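Local coordinates for protein cellulase (Bacillus sp. BG-CS10, PDB 5E09) that probably hydrolyses internal beta-1,4 glycosidic bonds of cellulose with a family 5 barrel, assisted by carbohydrate-binding modules in the same chain, at residues A[283-288]-A[515-520]; A[385-390]-A[394-399]; A[416-419]-A[423-426]. One frame throughout, in Å; residues are numbered along the deposited sequence.

Contact 1: residues A[283-288]-A[515-520]; sequences VIQQGE and HFWSGE
At the interface between the catalytic barrel and the C-terminal carbohydrate-binding domain, the N-cap residue Q285 lays its aliphatic chain over one face of the W517 indole. Its CG is the atom that does most of the touching, with a 3.3 Å approach to W517 NE1. The same CG stands 3.5 Å from the centroid of the five-membered ring and 25° off its normal, which makes this a CH-pi contact. Q285 CB sits further along the same ring system, 3.5 Å from W517 CZ2, and so reaches the six-membered half. With CG turned opposite the backbone N (chi1 -158°) and the chain bent at the next bond, methylenes meet the indole while the amide swings away, its plane 50° from that of the ring. At the six-membered ring, E288 adds a looser, oblique contact, CG to W517 CH2 at 4.2 Å.

In the (beta/alpha)8 barrel of family 5, helix 286-302 links the seventh strand to the eighth, and Q285 caps its first turn. OE1 takes weak capping bonds from G287 N at 3.1 Å and from E288 N at 3.5 Å. The other end of the amide, NE2, bonds to N346 OD1, so both polar atoms of the glutamine are occupied while its methylenes serve the indole. E288 likewise spends its carboxylate away from W517, on F241 N and K291.

W517 is carried on a type I turn from F516 to G519 that follows strand 509-516, with G519 N bonded to F516 O at 3.1 Å. S518 OG accepts from E520 N at 3.0 Å in an ST turn. L347 touches both Q285 and W517, while the indole also packs on R240 and the W517 backbone is hydrogen-bonded to that of S457.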
ATOM      1  N   VAL A 283      10.850  -1.207  -1.587  1.00 46.20           N
ATOM      2  CA  VAL A 283      10.980   0.137  -2.138  1.00 39.41           C
ATOM      3  C   VAL A 283      10.873   1.207  -1.034  1.00 44.29           C
ATOM      4  O   VAL A 283      11.414   2.312  -1.153  1.00 39.21           O
ATOM      5  CB  VAL A 283       9.905   0.349  -3.238  1.00 43.44           C
ATOM      6  CG1 VAL A 283       9.764   1.800  -3.626  1.00 46.17           C
ATOM      7  CG2 VAL A 283      10.233  -0.508  -4.453  1.00 37.02           C
ATOM      8  N   ILE A 284      10.191   0.858   0.051  1.00 37.49           N
ATOM      9  CA  ILE A 284      10.056   1.748   1.194  1.00 33.53           C
ATOM     10  C   ILE A 284      10.888   1.195   2.341  1.00 32.00           C
ATOM     11  O   ILE A 284      10.703   0.046   2.734  1.00 41.54           O
ATOM     12  CB  ILE A 284       8.575   1.884   1.637  1.00 52.16           C
ATOM     13  CG1 ILE A 284       7.666   2.107   0.425  1.00 38.54           C
ATOM     14  CG2 ILE A 284       8.406   2.996   2.682  1.00 30.06           C
ATOM     15  CD1 ILE A 284       8.028   3.320  -0.388  1.00 44.18           C
ATOM     16  N   GLN A 285      11.811   1.997   2.868  1.00 34.28           N
ATOM     17  CA  GLN A 285      12.658   1.548   3.970  1.00 34.06           C
ATOM     18  C   GLN A 285      11.779   1.131   5.153  1.00 39.65           C
ATOM     19  O   GLN A 285      10.792   1.799   5.468  1.00 33.70           O
ATOM     20  CB  GLN A 285      13.645   2.646   4.377  1.00 34.68           C
ATOM     21  CG  GLN A 285      14.880   2.140   5.117  1.00 32.09           C
ATOM     22  CD  GLN A 285      14.663   1.994   6.620  1.00 40.97           C
ATOM     23  OE1 GLN A 285      13.785   2.636   7.205  1.00 35.48           O
ATOM     24  NE2 GLN A 285      15.464   1.136   7.249  1.00 29.58           N
ATOM     25  N   GLN A 286      12.142   0.019   5.788  1.00 35.16           N
ATOM     26  CA  GLN A 286      11.273  -0.664   6.751  1.00 37.46           C
ATOM     27  C   GLN A 286      10.729   0.221   7.884  1.00 33.13           C
ATOM     28  O   GLN A 286       9.517   0.245   8.140  1.00 40.26           O
ATOM     29  CB  GLN A 286      12.021  -1.864   7.348  1.00 31.36           C
ATOM     30  CG  GLN A 286      11.167  -2.776   8.216  1.00 39.82           C
ATOM     31  CD  GLN A 286      10.117  -3.562   7.431  1.00 54.09           C
ATOM     32  OE1 GLN A 286       9.927  -3.359   6.226  1.00 48.93           O
ATOM     33  NE2 GLN A 286       9.439  -4.477   8.119  1.00 34.84           N
ATOM     34  N   GLY A 287      11.614   0.952   8.554  1.00 34.67           N
ATOM     35  CA  GLY A 287      11.200   1.809   9.653  1.00 39.29           C
ATOM     36  C   GLY A 287      10.230   2.890   9.215  1.00 37.28           C
ATOM     37  O   GLY A 287       9.249   3.200   9.907  1.00 38.75           O
ATOM     38  N   GLU A 288      10.504   3.460   8.047  1.00 40.85           N
ATOM     39  CA  GLU A 288       9.666   4.515   7.492  1.00 40.61           C
ATOM     40  C   GLU A 288       8.294   3.966   7.089  1.00 40.04           C
ATOM     41  O   GLU A 288       7.265   4.619   7.299  1.00 36.74           O
ATOM     42  CB  GLU A 288      10.372   5.170   6.304  1.00 41.63           C
ATOM     43  CG  GLU A 288      11.732   5.764   6.656  1.00 31.23           C
ATOM     44  CD  GLU A 288      11.656   6.790   7.784  1.00 46.79           C
ATOM     45  OE1 GLU A 288      10.865   7.750   7.678  1.00 54.06           O
ATOM     46  OE2 GLU A 288      12.388   6.638   8.786  1.00 53.63           O
ATOM     47  N   HIS A 515      22.582   7.719  -2.356  1.00 33.41           N
ATOM     48  CA  HIS A 515      22.338   8.031  -0.952  1.00 34.19           C
ATOM     49  C   HIS A 515      22.007   6.760  -0.172  1.00 39.92           C
ATOM     50  O   HIS A 515      21.022   6.058  -0.484  1.00 35.73           O
ATOM     51  CB  HIS A 515      21.187   9.035  -0.795  1.00 32.97           C
ATOM     52  CG  HIS A 515      21.428  10.359  -1.458  1.00 49.51           C
ATOM     53  ND1 HIS A 515      21.454  11.548  -0.760  1.00 43.94           N
ATOM     54  CD2 HIS A 515      21.629  10.684  -2.758  1.00 49.68           C
ATOM     55  CE1 HIS A 515      21.667  12.546  -1.599  1.00 42.18           C
ATOM     56  NE2 HIS A 515      21.779  12.048  -2.818  1.00 52.95           N
ATOM     57  N   PHE A 516      22.829   6.491   0.843  1.00 33.97           N
ATOM     58  CA  PHE A 516      22.678   5.343   1.734  1.00 39.59           C
ATOM     59  C   PHE A 516      22.061   5.756   3.067  1.00 39.28           C
ATOM     60  O   PHE A 516      22.142   6.918   3.460  1.00 36.07           O
ATOM     61  CB  PHE A 516      24.030   4.672   1.980  1.00 33.49           C
ATOM     62  CG  PHE A 516      24.603   4.007   0.772  1.00 36.51           C
ATOM     63  CD1 PHE A 516      25.263   4.747  -0.195  1.00 33.80           C
ATOM     64  CD2 PHE A 516      24.483   2.638   0.601  1.00 33.86           C
ATOM     65  CE1 PHE A 516      25.788   4.133  -1.317  1.00 39.35           C
ATOM     66  CE2 PHE A 516      25.012   2.018  -0.519  1.00 39.20           C
ATOM     67  CZ  PHE A 516      25.660   2.767  -1.478  1.00 32.87           C
ATOM     68  N   TRP A 517      21.462   4.798   3.769  1.00 36.87           N
ATOM     69  CA  TRP A 517      20.782   5.088   5.032  1.00 43.13           C
ATOM     70  C   TRP A 517      21.729   5.361   6.201  1.00 40.62           C
ATOM     71  O   TRP A 517      21.314   5.886   7.230  1.00 44.92           O
ATOM     72  CB  TRP A 517      19.831   3.943   5.381  1.00 40.34           C
ATOM     73  CG  TRP A 517      18.552   4.073   4.630  1.00 48.64           C
ATOM     74  CD1 TRP A 517      18.119   3.295   3.589  1.00 28.13           C
ATOM     75  CD2 TRP A 517      17.557   5.069   4.823  1.00 37.53           C
ATOM     76  NE1 TRP A 517      16.901   3.744   3.138  1.00 36.78           N
ATOM     77  CE2 TRP A 517      16.526   4.851   3.890  1.00 36.54           C
ATOM     78  CE3 TRP A 517      17.418   6.149   5.717  1.00 30.62           C
ATOM     79  CZ2 TRP A 517      15.385   5.633   3.806  1.00 37.12           C
ATOM     80  CZ3 TRP A 517      16.286   6.938   5.639  1.00 39.36           C
ATOM     81  CH2 TRP A 517      15.284   6.678   4.691  1.00 34.99           C
ATOM     82  N   SER A 518      22.999   5.009   6.043  1.00 47.36           N
ATOM     83  CA  SER A 518      24.017   5.379   7.019  1.00 31.48           C
ATOM     84  C   SER A 518      24.277   6.881   6.999  1.00 42.41           C
ATOM     85  O   SER A 518      24.744   7.456   7.983  1.00 41.50           O
ATOM     86  CB  SER A 518      25.312   4.644   6.733  1.00 41.21           C
ATOM     87  OG  SER A 518      25.917   5.189   5.572  1.00 43.01           O
ATOM     88  N   GLY A 519      23.974   7.510   5.869  1.00 45.25           N
ATOM     89  CA  GLY A 519      24.323   8.899   5.644  1.00 38.59           C
ATOM     90  C   GLY A 519      25.398   9.020   4.579  1.00 38.07           C
ATOM     91  O   GLY A 519      25.649  10.105   4.066  1.00 37.35           O
ATOM     92  N   GLU A 520      26.037   7.902   4.244  1.00 32.38           N
ATOM     93  CA  GLU A 520      27.068   7.900   3.208  1.00 50.88           C
ATOM     94  C   GLU A 520      26.504   8.253   1.840  1.00 38.35           C
ATOM     95  O   GLU A 520      25.358   7.938   1.520  1.00 46.22           O
ATOM     96  CB  GLU A 520      27.766   6.537   3.131  1.00 40.36           C
ATOM     97  CG  GLU A 520      28.748   6.278   4.255  1.00 43.70           C
ATOM     98  CD  GLU A 520      29.950   7.202   4.206  1.00 63.61           C
ATOM     99  OE1 GLU A 520      30.370   7.591   3.093  1.00 74.84           O
ATOM    100  OE2 GLU A 520      30.475   7.542   5.286  1.00 64.68           O
TER

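Contact 2: residues A[385-390]-A[394-399]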
ATOM      1  N   ASP A 385      24.062  -1.297  30.034  1.00 47.08           N
ATOM      2  CA  ASP A 385      23.774  -1.558  28.624  1.00 42.54           C
ATOM      3  C   ASP A 385      23.024  -0.416  27.916  1.00 52.50           C
ATOM      4  O   ASP A 385      23.180  -0.232  26.709  1.00 42.52           O
ATOM      5  CB  ASP A 385      22.994  -2.867  28.473  1.00 45.48           C
ATOM      6  CG  ASP A 385      23.760  -4.065  28.999  1.00 52.51           C
ATOM      7  OD1 ASP A 385      24.900  -3.882  29.474  1.00 58.25           O
ATOM      8  OD2 ASP A 385      23.221  -5.190  28.936  1.00 57.34           O
ATOM      9  N   TYR A 386      22.222   0.350  28.657  1.00 43.45           N
ATOM     10  CA  TYR A 386      21.492   1.467  28.069  1.00 47.49           C
ATOM     11  C   TYR A 386      20.922   2.458  29.083  1.00 47.93           C
ATOM     12  O   TYR A 386      20.735   2.133  30.252  1.00 54.73           O
ATOM     13  CB  TYR A 386      20.359   0.940  27.187  1.00 43.67           C
ATOM     14  CG  TYR A 386      19.178   0.348  27.930  1.00 43.83           C
ATOM     15  CD1 TYR A 386      19.170  -0.989  28.314  1.00 43.56           C
ATOM     16  CD2 TYR A 386      18.054   1.116  28.207  1.00 44.50           C
ATOM     17  CE1 TYR A 386      18.086  -1.538  28.975  1.00 38.08           C
ATOM     18  CE2 TYR A 386      16.963   0.576  28.867  1.00 42.99           C
ATOM     19  CZ  TYR A 386      16.985  -0.750  29.246  1.00 50.55           C
ATOM     20  OH  TYR A 386      15.899  -1.287  29.902  1.00 53.00           O
ATOM     21  N   GLU A 387      20.639   3.670  28.610  1.00 50.85           N
ATOM     22  CA  GLU A 387      20.059   4.728  29.441  1.00 43.02           C
ATOM     23  C   GLU A 387      18.924   5.417  28.685  1.00 58.96           C
ATOM     24  O   GLU A 387      18.867   5.356  27.458  1.00 51.77           O
ATOM     25  CB  GLU A 387      21.114   5.770  29.840  1.00 46.78           C
ATOM     26  CG  GLU A 387      22.470   5.211  30.263  1.00 62.10           C
ATOM     27  CD  GLU A 387      23.525   6.295  30.443  1.00 80.49           C
ATOM     28  OE1 GLU A 387      23.191   7.485  30.264  1.00 87.38           O
ATOM     29  OE2 GLU A 387      24.689   5.959  30.761  1.00 83.88           O
ATOM     30  N   LEU A 388      18.028   6.076  29.410  1.00 45.48           N
ATOM     31  CA  LEU A 388      16.955   6.825  28.770  1.00 46.54           C
ATOM     32  C   LEU A 388      16.798   8.211  29.382  1.00 49.77           C
ATOM     33  O   LEU A 388      16.381   8.337  30.528  1.00 63.38           O
ATOM     34  CB  LEU A 388      15.627   6.071  28.867  1.00 41.20           C
ATOM     35  CG  LEU A 388      14.453   6.764  28.162  1.00 50.97           C
ATOM     36  CD1 LEU A 388      14.511   6.533  26.646  1.00 49.64           C
ATOM     37  CD2 LEU A 388      13.109   6.328  28.731  1.00 40.80           C
ATOM     38  N   ALA A 389      17.123   9.248  28.616  1.00 58.31           N
ATOM     39  CA  ALA A 389      16.883  10.621  29.058  1.00 59.30           C
ATOM     40  C   ALA A 389      15.679  11.198  28.323  1.00 51.61           C
ATOM     41  O   ALA A 389      15.780  11.571  27.153  1.00 58.86           O
ATOM     42  CB  ALA A 389      18.123  11.492  28.837  1.00 39.30           C
ATOM     43  N   GLY A 390      14.547  11.256  29.010  1.00 48.79           N
ATOM     44  CA  GLY A 390      13.357  11.767  28.380  1.00 40.23           C
ATOM     45  C   GLY A 390      12.816  10.766  27.382  1.00 56.11           C
ATOM     46  O   GLY A 390      12.109   9.824  27.740  1.00 62.89           O
ATOM     47  N   THR A 394      19.940   5.982  24.891  1.00 41.09           N
ATOM     48  CA  THR A 394      21.362   5.796  24.654  1.00 43.53           C
ATOM     49  C   THR A 394      21.776   4.330  24.776  1.00 54.03           C
ATOM     50  O   THR A 394      21.542   3.692  25.811  1.00 43.16           O
ATOM     51  CB  THR A 394      22.204   6.633  25.629  1.00 46.83           C
ATOM     52  OG1 THR A 394      21.853   8.018  25.500  1.00 45.45           O
ATOM     53  CG2 THR A 394      23.689   6.455  25.334  1.00 45.30           C
HETATM   54  N   MSE A 395      22.374   3.801  23.706  1.00 42.37           N
HETATM   55  CA  MSE A 395      23.062   2.511  23.760  1.00 46.04           C
HETATM   56  C   MSE A 395      24.492   2.728  24.237  1.00 47.84           C
HETATM   57  O   MSE A 395      25.248   3.507  23.641  1.00 47.30           O
HETATM   58  CB  MSE A 395      23.072   1.809  22.395  1.00 34.85           C
HETATM   59  CG  MSE A 395      21.702   1.454  21.862  1.00 48.99           C
HETATM   60 SE   MSE A 395      20.633   0.428  23.129  0.44 40.99          SE
HETATM   61  CE  MSE A 395      21.916  -0.990  23.510  1.00 40.28           C
ATOM     62  N   LYS A 396      24.860   2.036  25.309  1.00 37.08           N
ATOM     63  CA  LYS A 396      26.190   2.178  25.877  1.00 47.71           C
ATOM     64  C   LYS A 396      27.216   1.439  25.025  1.00 46.28           C
ATOM     65  O   LYS A 396      26.916   0.397  24.441  1.00 47.94           O
ATOM     66  CB  LYS A 396      26.220   1.666  27.320  1.00 52.80           C
ATOM     67  CG  LYS A 396      25.163   2.291  28.232  1.00 53.65           C
ATOM     68  CD  LYS A 396      25.405   3.771  28.459  1.00 48.49           C
ATOM     69  CE  LYS A 396      26.770   4.017  29.082  1.00 60.42           C
ATOM     70  NZ  LYS A 396      26.998   5.447  29.438  1.00 66.60           N
ATOM     71  N   ALA A 397      28.427   1.985  24.976  1.00 39.41           N
ATOM     72  CA  ALA A 397      29.498   1.471  24.125  1.00 39.38           C
ATOM     73  C   ALA A 397      29.860   0.013  24.408  1.00 44.77           C
ATOM     74  O   ALA A 397      30.220  -0.731  23.497  1.00 42.73           O
ATOM     75  CB  ALA A 397      30.731   2.346  24.272  1.00 39.65           C
ATOM     76  N   ASP A 398      29.776  -0.396  25.668  1.00 60.82           N
ATOM     77  CA  ASP A 398      30.121  -1.767  26.033  1.00 48.63           C
ATOM     78  C   ASP A 398      29.072  -2.768  25.551  1.00 48.37           C
ATOM     79  O   ASP A 398      29.412  -3.878  25.143  1.00 52.58           O
ATOM     80  CB  ASP A 398      30.307  -1.886  27.544  1.00 54.38           C
ATOM     81  CG  ASP A 398      31.465  -1.052  28.050  1.00 77.32           C
ATOM     82  OD1 ASP A 398      32.445  -0.880  27.293  1.00 68.21           O
ATOM     83  OD2 ASP A 398      31.393  -0.568  29.200  1.00 91.47           O
ATOM     84  N   ALA A 399      27.801  -2.380  25.599  1.00 39.93           N
ATOM     85  CA  ALA A 399      26.733  -3.231  25.079  1.00 42.93           C
ATOM     86  C   ALA A 399      26.886  -3.422  23.564  1.00 44.45           C
ATOM     87  O   ALA A 399      26.812  -4.541  23.052  1.00 41.94           O
ATOM     88  CB  ALA A 399      25.377  -2.642  25.410  1.00 37.76           C
TER
HETATM   89  O   HOH W   1      19.798   9.124  26.689  1.00 41.19           O
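E387 and T394 face each other as a hydrogen-bonded antiparallel pair in the hairpin of strands 386-389 and 392-395. E387 N donates to T394 O and T394 N to E387 O, each at 2.9 Å. Two residues on from T394, K396 N reaches D385 O at 3.2 Å. That bond is nearly straight at its hydrogen (167°), yet the donor stands 50° out of the carbonyl plane.

Charge is matched as well. The bent chain of K396 passes beside E387 CG and brings NZ to E387 OE2 at 2.7 Å, approaching from above the carboxylate plane; D358 is the second partner of this ammonium. T394 OG1 accepts from a water at 2.6 Å, which in turn accepts from A389 N, and the hydroxyl is also bonded to D360. D385 OD2 is satisfied by A381 N.

On the face carrying Y386 and M395, a selenomethionine, Y386 CB meets M395 SE at 4.1 Å. Both residues lean on L373 of strand 370-375, and M395 also on I361 of strand 359-364, the hairpin's neighbour in the sheet. Just past K396, helix 397-403 begins, setting A399 CB against D385.

Contact 3: residues A[416-419]-A[423-426]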
ATOM      1  N   THR A 416      15.432  -5.032  20.739  1.00 41.10           N
ATOM      2  CA  THR A 416      13.987  -4.869  20.819  1.00 38.18           C
ATOM      3  C   THR A 416      13.575  -3.918  21.941  1.00 40.17           C
ATOM      4  O   THR A 416      13.795  -4.201  23.118  1.00 47.96           O
ATOM      5  CB  THR A 416      13.294  -6.231  21.040  1.00 48.50           C
ATOM      6  OG1 THR A 416      13.691  -7.149  20.009  1.00 48.98           O
ATOM      7  CG2 THR A 416      11.777  -6.073  21.044  1.00 37.26           C
ATOM      8  N   ALA A 417      12.984  -2.788  21.574  1.00 41.85           N
ATOM      9  CA  ALA A 417      12.447  -1.847  22.546  1.00 36.63           C
ATOM     10  C   ALA A 417      11.010  -2.204  22.881  1.00 39.00           C
ATOM     11  O   ALA A 417      10.172  -2.396  21.987  1.00 53.78           O
ATOM     12  CB  ALA A 417      12.538  -0.417  22.029  1.00 42.01           C
ATOM     13  N   GLN A 418      10.747  -2.293  24.180  1.00 49.89           N
ATOM     14  CA  GLN A 418       9.450  -2.682  24.708  1.00 41.55           C
ATOM     15  C   GLN A 418       8.790  -1.500  25.393  1.00 37.48           C
ATOM     16  O   GLN A 418       9.456  -0.681  26.023  1.00 41.32           O
ATOM     17  CB  GLN A 418       9.599  -3.840  25.689  1.00 45.82           C
ATOM     18  CG  GLN A 418      10.421  -4.996  25.156  1.00 58.66           C
ATOM     19  CD  GLN A 418      10.742  -6.027  26.227  1.00 66.81           C
ATOM     20  OE1 GLN A 418      11.268  -5.695  27.294  1.00 54.34           O
ATOM     21  NE2 GLN A 418      10.419  -7.286  25.947  1.00 56.85           N
ATOM     22  N   PHE A 419       7.473  -1.421  25.274  1.00 36.62           N
ATOM     23  CA  PHE A 419       6.735  -0.263  25.751  1.00 40.12           C
ATOM     24  C   PHE A 419       5.520  -0.700  26.554  1.00 35.92           C
ATOM     25  O   PHE A 419       5.065  -1.838  26.430  1.00 33.97           O
ATOM     26  CB  PHE A 419       6.317   0.627  24.570  1.00 47.31           C
ATOM     27  CG  PHE A 419       7.479   1.147  23.772  1.00 44.15           C
ATOM     28  CD1 PHE A 419       7.979   0.427  22.699  1.00 36.52           C
ATOM     29  CD2 PHE A 419       8.093   2.342  24.115  1.00 40.74           C
ATOM     30  CE1 PHE A 419       9.063   0.901  21.978  1.00 45.90           C
ATOM     31  CE2 PHE A 419       9.181   2.814  23.399  1.00 36.90           C
ATOM     32  CZ  PHE A 419       9.663   2.097  22.331  1.00 35.23           C
ATOM     33  N   ALA A 423       3.169  -1.953  19.815  1.00 56.94           N
ATOM     34  CA  ALA A 423       4.101  -2.954  19.313  1.00 41.23           C
ATOM     35  C   ALA A 423       5.520  -2.650  19.764  1.00 44.37           C
ATOM     36  O   ALA A 423       5.864  -1.500  20.059  1.00 37.41           O
ATOM     37  CB  ALA A 423       4.038  -3.030  17.790  1.00 51.53           C
ATOM     38  N   ASP A 424       6.340  -3.691  19.814  1.00 41.42           N
ATOM     39  CA  ASP A 424       7.759  -3.528  20.077  1.00 46.11           C
ATOM     40  C   ASP A 424       8.442  -2.921  18.862  1.00 58.31           C
ATOM     41  O   ASP A 424       8.039  -3.182  17.728  1.00 34.94           O
ATOM     42  CB  ASP A 424       8.405  -4.867  20.429  1.00 51.06           C
ATOM     43  CG  ASP A 424       7.976  -5.378  21.791  1.00 67.33           C
ATOM     44  OD1 ASP A 424       7.512  -4.560  22.614  1.00 81.59           O
ATOM     45  OD2 ASP A 424       8.106  -6.595  22.035  1.00 72.16           O
ATOM     46  N   TRP A 425       9.471  -2.111  19.100  1.00 38.80           N
ATOM     47  CA  TRP A 425      10.217  -1.523  17.998  1.00 38.15           C
ATOM     48  C   TRP A 425      11.551  -2.240  17.863  1.00 52.27           C
ATOM     49  O   TRP A 425      12.246  -2.437  18.852  1.00 41.75           O
ATOM     50  CB  TRP A 425      10.420  -0.020  18.214  1.00 36.75           C
ATOM     51  CG  TRP A 425      11.107   0.672  17.068  1.00 43.78           C
ATOM     52  CD1 TRP A 425      12.442   0.951  16.961  1.00 37.18           C
ATOM     53  CD2 TRP A 425      10.497   1.175  15.871  1.00 35.79           C
ATOM     54  NE1 TRP A 425      12.697   1.597  15.776  1.00 39.07           N
ATOM     55  CE2 TRP A 425      11.517   1.744  15.083  1.00 49.01           C
ATOM     56  CE3 TRP A 425       9.182   1.200  15.386  1.00 46.44           C
ATOM     57  CZ2 TRP A 425      11.271   2.332  13.836  1.00 36.80           C
ATOM     58  CZ3 TRP A 425       8.936   1.783  14.144  1.00 36.40           C
ATOM     59  CH2 TRP A 425       9.976   2.337  13.386  1.00 33.80           C
ATOM     60  N   HIS A 426      11.913  -2.637  16.648  1.00 40.41           N
ATOM     61  CA  HIS A 426      13.118  -3.436  16.461  1.00 42.20           C
ATOM     62  C   HIS A 426      14.235  -2.672  15.775  1.00 42.11           C
ATOM     63  O   HIS A 426      14.170  -2.393  14.582  1.00 48.90           O
ATOM     64  CB  HIS A 426      12.799  -4.701  15.664  1.00 38.80           C
ATOM     65  CG  HIS A 426      11.755  -5.557  16.303  1.00 51.70           C
ATOM     66  ND1 HIS A 426      10.407  -5.303  16.175  1.00 47.06           N
ATOM     67  CD2 HIS A 426      11.860  -6.643  17.104  1.00 57.01           C
ATOM     68  CE1 HIS A 426       9.726  -6.205  16.858  1.00 51.23           C
ATOM     69  NE2 HIS A 426      10.584  -7.030  17.431  1.00 57.48           N
TER
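The F419 ring is met at its edge, near its plane, by W425 CB, 4.1 Å from F419 CE1, while the carbonyl O of A423 approaches the same ring obliquely at CD1. The H426 imidazole has T416 beside it, the two side chains pointing the same way, and T416 OG1 comes obliquely to H426 CD2 at 3.5 Å. These rings belong to the hairpin of strands 410-419 and 425-432, two neighbours in the mixed sheet of the X2 module, whose family is grouped with immunoglobulin-like domains of the E-set type.

Strand pairing fixes the register. A417 and W425 form a hydrogen-bonded antiparallel pair, with A417 N donating to W425 O at 2.8 Å and W425 N returning a bond to A417 O at 3.0 Å. T416 and H426 follow as a non-hydrogen-bonded pair.

The two sides of the hairpin differ in character. A417 and W425 share the apolar side, where A417 packs on L370 and L373 of strand 370-375. W425 has CG opposite its backbone N (chi1 -176°), which carries the indole away from F419 to M331 of helix 326-337, the helix that follows the last barrel strand; its ring also meets F427 edge-to-face. This tryptophan thus joins the X2 module to the catalytic domain.

T416 and H426 lie on the other side, where T416 CG2 touches D424 CB at 3.6 Å. The D424 carboxylate runs alongside the Q418 chain, their carboxylate and amide planes 48° apart. Here the backbone adds a CA-H...O contact, D424 CA to A417 O at 3.3 Å. D424 OD1 meets Q418 through carbon rather than through the amide, lying 3.4 Å from Q418 CA.

How the contacts relate
Followed from the N terminus, the chain first builds the barrel and reaches 283-288, where contact 1 opens. It closes only at 515-520, after 226 residues, and so ties the start of a barrel helix to the C-terminal binding domain. Contacts 2 and 3 are nested inside that long loop, one after the other and without crossing: each closes a hairpin with three residues between its segments, and helix 397-403 leads from contact 2 towards strand 410-419 of contact 3. Both lie in the X2 module, their nearest atoms about 7 Å apart. Contact 3 also touches contact 1, through W425 CH2 and G287 O at 3.7 Å, whereas contact 2 stays about 15 Å from contact 1 at the nearest atoms.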